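Local coordinates for GRMZM2G135359 pseudokinase (Zea mays, PDB 6CPY), which is a receptor-like pseudokinase, its kinase-like domain captured here without nucleotide, that may bind ATP and probably has little or no kinase activity, at residues Ser35-Glu38 and Thr39-Glu42; Glu277-Arg280 and Ser281-Arg285. All blocks are in the same frame, centred on the assembly; numbering follows the deposited sequence.

Contact 1: residues Ser35-Glu38 and Thr39-Glu42; sequences SELE and TACE
Leu37 and Ala40 meet along the last turn of helix 34-40, where the leucine methyl CD2 stands 4.5 Å from CB of Ala40, a loose apolar touch. One residue on, Cys41 swings its sulfur back beneath the same turn: with SG anti to its own carbonyl carbon (chi1 -53°), SG rests 3.4 Å from Leu37 O, whose carbonyl accepts the backbone bond from Cys41 N at 2.8 Å. Ala40 CB sits 3.3 Å from Glu36 O, whose carbonyl takes the N-H of Ala40 in the preceding helical bond. Thr39 is turned likewise, its OG1 beside its own N and 3.2 Å from Ser35 O, which Thr39 N also reaches, at 3.2 Å and nearly straight (165°). Glu38 is extended beyond CG, and its OE2 forms a salt bridge with Arg34, one turn back. Cys41 is the first residue to leave helical angles, and Glu42, with positive phi, is the C-prime residue of a Schellman motif: Glu42 N bonds to Thr39 O at 3.3 Å, and Asp43 N to Glu38 O. The buried face of this short helix lies on the five-stranded sheet of the N-lobe, Leu37 resting on Ile67, Val119 and Val121 and Cys41 on Val69 of strand 66-72, while the backbone of Ala40 bonds to Thr60 at the end of strand 54-60.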
loop_
_atom_site.group_PDB
_atom_site.type_symbol
_atom_site.label_atom_id
_atom_site.label_comp_id
_atom_site.label_asym_id
_atom_site.label_seq_id
_atom_site.Cartn_x
_atom_site.Cartn_y
_atom_site.Cartn_z
ATOM N N SER A 35 -17.597 -21.024 1.633
ATOM C CA SER A 35 -18.013 -21.717 0.420
ATOM C C SER A 35 -17.976 -20.787 -0.798
ATOM O O SER A 35 -17.536 -21.189 -1.876
ATOM C CB SER A 35 -19.408 -22.311 0.577
ATOM O OG SER A 35 -20.370 -21.316 0.839
ATOM N N GLU A 36 -18.425 -19.546 -0.623
ATOM C CA GLU A 36 -18.356 -18.553 -1.712
ATOM C C GLU A 36 -16.913 -18.248 -2.147
ATOM O O GLU A 36 -16.619 -18.114 -3.339
ATOM C CB GLU A 36 -19.076 -17.264 -1.307
ATOM C CG GLU A 36 -19.199 -16.245 -2.442
ATOM C CD GLU A 36 -20.055 -15.031 -2.095
ATOM O OE1 GLU A 36 -20.477 -14.901 -0.928
ATOM O OE2 GLU A 36 -20.304 -14.196 -3.002
ATOM N N LEU A 37 -16.013 -18.123 -1.182
ATOM C CA LEU A 37 -14.610 -17.861 -1.486
ATOM C C LEU A 37 -13.886 -19.054 -2.093
ATOM O O LEU A 37 -12.997 -18.881 -2.942
ATOM C CB LEU A 37 -13.887 -17.357 -0.235
ATOM C CG LEU A 37 -14.324 -15.932 0.133
ATOM C CD1 LEU A 37 -13.547 -15.438 1.344
ATOM C CD2 LEU A 37 -14.131 -14.971 -1.039
ATOM N N GLU A 38 -14.268 -20.258 -1.672
ATOM C CA GLU A 38 -13.745 -21.477 -2.274
ATOM C C GLU A 38 -14.046 -21.482 -3.768
ATOM O O GLU A 38 -13.172 -21.754 -4.573
ATOM C CB GLU A 38 -14.372 -22.723 -1.635
ATOM C CG GLU A 38 -13.930 -23.006 -0.211
ATOM C CD GLU A 38 -14.871 -23.960 0.511
ATOM O OE1 GLU A 38 -15.590 -24.718 -0.178
ATOM O OE2 GLU A 38 -14.905 -23.949 1.765
ATOM N N THR A 39 -15.288 -21.171 -4.119
ATOM C CA THR A 39 -15.697 -21.066 -5.518
ATOM C C THR A 39 -14.929 -19.928 -6.201
ATOM O O THR A 39 -14.315 -20.118 -7.260
ATOM C CB THR A 39 -17.216 -20.822 -5.631
ATOM O OG1 THR A 39 -17.923 -21.894 -4.980
ATOM C CG2 THR A 39 -17.652 -20.737 -7.090
ATOM N N ALA A 40 -14.945 -18.760 -5.574
ATOM C CA ALA A 40 -14.303 -17.577 -6.157
ATOM C C ALA A 40 -12.811 -17.768 -6.427
ATOM O O ALA A 40 -12.306 -17.270 -7.434
ATOM C CB ALA A 40 -14.520 -16.371 -5.266
ATOM N N CYS A 41 -12.115 -18.472 -5.539
ATOM C CA CYS A 41 -10.666 -18.667 -5.653
ATOM C C CYS A 41 -10.242 -20.062 -6.099
ATOM O O CYS A 41 -9.089 -20.431 -5.896
ATOM C CB CYS A 41 -9.985 -18.370 -4.319
ATOM S SG CYS A 41 -10.400 -16.762 -3.644
ATOM N N GLU A 42 -11.152 -20.829 -6.699
ATOM C CA GLU A 42 -10.837 -22.190 -7.159
ATOM C C GLU A 42 -10.165 -22.993 -6.050
ATOM O O GLU A 42 -9.098 -23.570 -6.250
ATOM C CB GLU A 42 -9.920 -22.155 -8.392
ATOM C CG GLU A 42 -10.409 -21.290 -9.543
ATOM C CD GLU A 42 -11.367 -22.008 -10.470
ATOM O OE1 GLU A 42 -12.110 -22.904 -10.002
ATOM O OE2 GLU A 42 -11.381 -21.668 -11.674
#

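Contact 2: residues Glu277-Arg280 and Ser281-Arg285; sequences EVVR and SCIDR
The guanidinium of Arg280 meets the carboxylate of Asp284 at its edge, with Asp284 CB also at that edge and in the guanidinium plane. Arg280 NH1 gives a salt-bridge hydrogen bond to Asp284 OD2 of 3.0 Å, close to straight at 167°. The acceptor lies near the guanidinium plane, but the donor comes from above the carboxylate plane, the two groups being turned 41° apart. Arg280 leaves the helix with CG opposite its backbone N and then bends at chi2 (57°), which carries the guanidinium along the chain toward Asp284. The other carboxylate oxygen, OD1, accepts from the backbone N of Asp286. Along the apolar flank, Val279 CG1 packs 4.1 Å from Ile283 CD1, and Val278 CG1 lies 4.1 Å from Cys282 SG. Ile283 CG1 also closes to 3.3 Å from Val279 O, the carbonyl that accepts from Ile283 N. Ser281 grips Glu277 O twice, through N at 3.0 Å and OG at 3.2 Å, from opposite faces of the carbonyl plane. Helices 214-230 and 293-304 cover the apolar side, Val279 touching Leu225 and Leu226, and Val278 touching Met300 and Ile303. An alanine in place of Asp284 would probably leave Arg280 without its carboxylate mate and the backbone N of Asp286 without its acceptor. The valines and the cysteine thus pack into the lobe, while a charge pair spans the point where the helix ends, and the aspartate's second oxygen ties it to the chain that follows.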
loop_
_atom_site.group_PDB
_atom_site.type_symbol
_atom_site.label_atom_id
_atom_site.label_comp_id
_atom_site.label_asym_id
_atom_site.label_seq_id
_atom_site.Cartn_x
_atom_site.Cartn_y
_atom_site.Cartn_z
ATOM N N GLU A 277 13.325 18.343 -4.912
ATOM C CA GLU A 277 13.213 19.203 -3.721
ATOM C C GLU A 277 12.201 18.636 -2.720
ATOM O O GLU A 277 12.452 18.627 -1.513
ATOM C CB GLU A 277 12.856 20.640 -4.106
ATOM C CG GLU A 277 13.972 21.345 -4.867
ATOM C CD GLU A 277 13.552 22.655 -5.521
ATOM O OE1 GLU A 277 12.335 22.902 -5.678
ATOM O OE2 GLU A 277 14.453 23.445 -5.894
ATOM N N VAL A 278 11.075 18.137 -3.224
ATOM C CA VAL A 278 10.102 17.433 -2.370
ATOM C C VAL A 278 10.773 16.274 -1.662
ATOM O O VAL A 278 10.632 16.137 -0.450
ATOM C CB VAL A 278 8.875 16.914 -3.158
ATOM C CG1 VAL A 278 7.972 16.061 -2.263
ATOM C CG2 VAL A 278 8.108 18.073 -3.758
ATOM N N VAL A 279 11.509 15.442 -2.407
ATOM C CA VAL A 279 12.250 14.340 -1.802
ATOM C C VAL A 279 13.113 14.865 -0.657
ATOM O O VAL A 279 13.057 14.341 0.457
ATOM C CB VAL A 279 13.150 13.598 -2.812
ATOM C CG1 VAL A 279 14.074 12.624 -2.102
ATOM C CG2 VAL A 279 12.309 12.862 -3.858
ATOM N N ARG A 280 13.914 15.896 -0.932
ATOM C CA ARG A 280 14.868 16.384 0.075
ATOM C C ARG A 280 14.171 16.809 1.370
ATOM O O ARG A 280 14.668 16.513 2.462
ATOM C CB ARG A 280 15.710 17.537 -0.481
ATOM C CG ARG A 280 16.756 18.089 0.480
ATOM C CD ARG A 280 17.737 17.047 0.989
ATOM N NE ARG A 280 18.629 17.639 1.991
ATOM C CZ ARG A 280 18.315 17.832 3.274
ATOM N NH1 ARG A 280 17.131 17.463 3.753
ATOM N NH2 ARG A 280 19.201 18.387 4.096
ATOM N N SER A 281 13.035 17.491 1.251
ATOM C CA SER A 281 12.273 17.935 2.425
ATOM C C SER A 281 11.778 16.744 3.240
ATOM O O SER A 281 11.921 16.712 4.470
ATOM C CB SER A 281 11.074 18.784 2.007
ATOM O OG SER A 281 11.495 19.925 1.292
ATOM N N CYS A 282 11.212 15.758 2.543
ATOM C CA CYS A 282 10.661 14.565 3.189
ATOM C C CYS A 282 11.707 13.712 3.903
ATOM O O CYS A 282 11.402 13.130 4.944
ATOM C CB CYS A 282 9.929 13.684 2.163
ATOM S SG CYS A 282 8.453 14.421 1.448
ATOM N N ILE A 283 12.919 13.602 3.358
ATOM C CA ILE A 283 13.878 12.643 3.906
ATOM C C ILE A 283 14.876 13.269 4.892
ATOM O O ILE A 283 15.848 12.621 5.272
ATOM C CB ILE A 283 14.628 11.844 2.816
ATOM C CG1 ILE A 283 15.554 12.738 1.981
ATOM C CG2 ILE A 283 13.636 11.094 1.934
ATOM C CD1 ILE A 283 16.481 11.932 1.102
ATOM N N ASP A 284 14.621 14.510 5.300
ATOM C CA ASP A 284 15.480 15.192 6.279
ATOM C C ASP A 284 15.606 14.344 7.536
ATOM O O ASP A 284 14.612 13.826 8.041
ATOM C CB ASP A 284 14.931 16.575 6.632
ATOM C CG ASP A 284 15.988 17.473 7.278
ATOM O OD1 ASP A 284 16.325 17.257 8.466
ATOM O OD2 ASP A 284 16.480 18.386 6.584
ATOM N N ARG A 285 16.837 14.196 8.028
ATOM C CA ARG A 285 17.112 13.337 9.176
ATOM C C ARG A 285 16.437 13.800 10.466
ATOM O O ARG A 285 16.231 12.999 11.380
ATOM C CB ARG A 285 18.616 13.205 9.386
ATOM C CG ARG A 285 19.283 12.340 8.335
ATOM C CD ARG A 285 20.787 12.348 8.512
ATOM N NE ARG A 285 21.466 11.560 7.484
ATOM C CZ ARG A 285 21.717 10.253 7.558
ATOM N NH1 ARG A 285 21.352 9.538 8.618
ATOM N NH2 ARG A 285 22.344 9.653 6.556
#

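In the fold
Contact 1 and contact 2 mark the C-terminal ends of two helices in opposite lobes of the kinase fold. Residues 35-42 come first, at the end of helix 34-40 against the five-stranded sheet of the N-lobe; residues 277-285 follow far later, closing helix 269-282 in the helical C-lobe. Their centres lie 46 Å apart on opposite sides of the chain's centre, and their nearest atoms are about 37 Å apart, so they do not touch and share no helix or sheet. Each is therefore packing within its own lobe: the first lays a short helix on a sheet, the second joins a helix to helices 214-230 and 293-304.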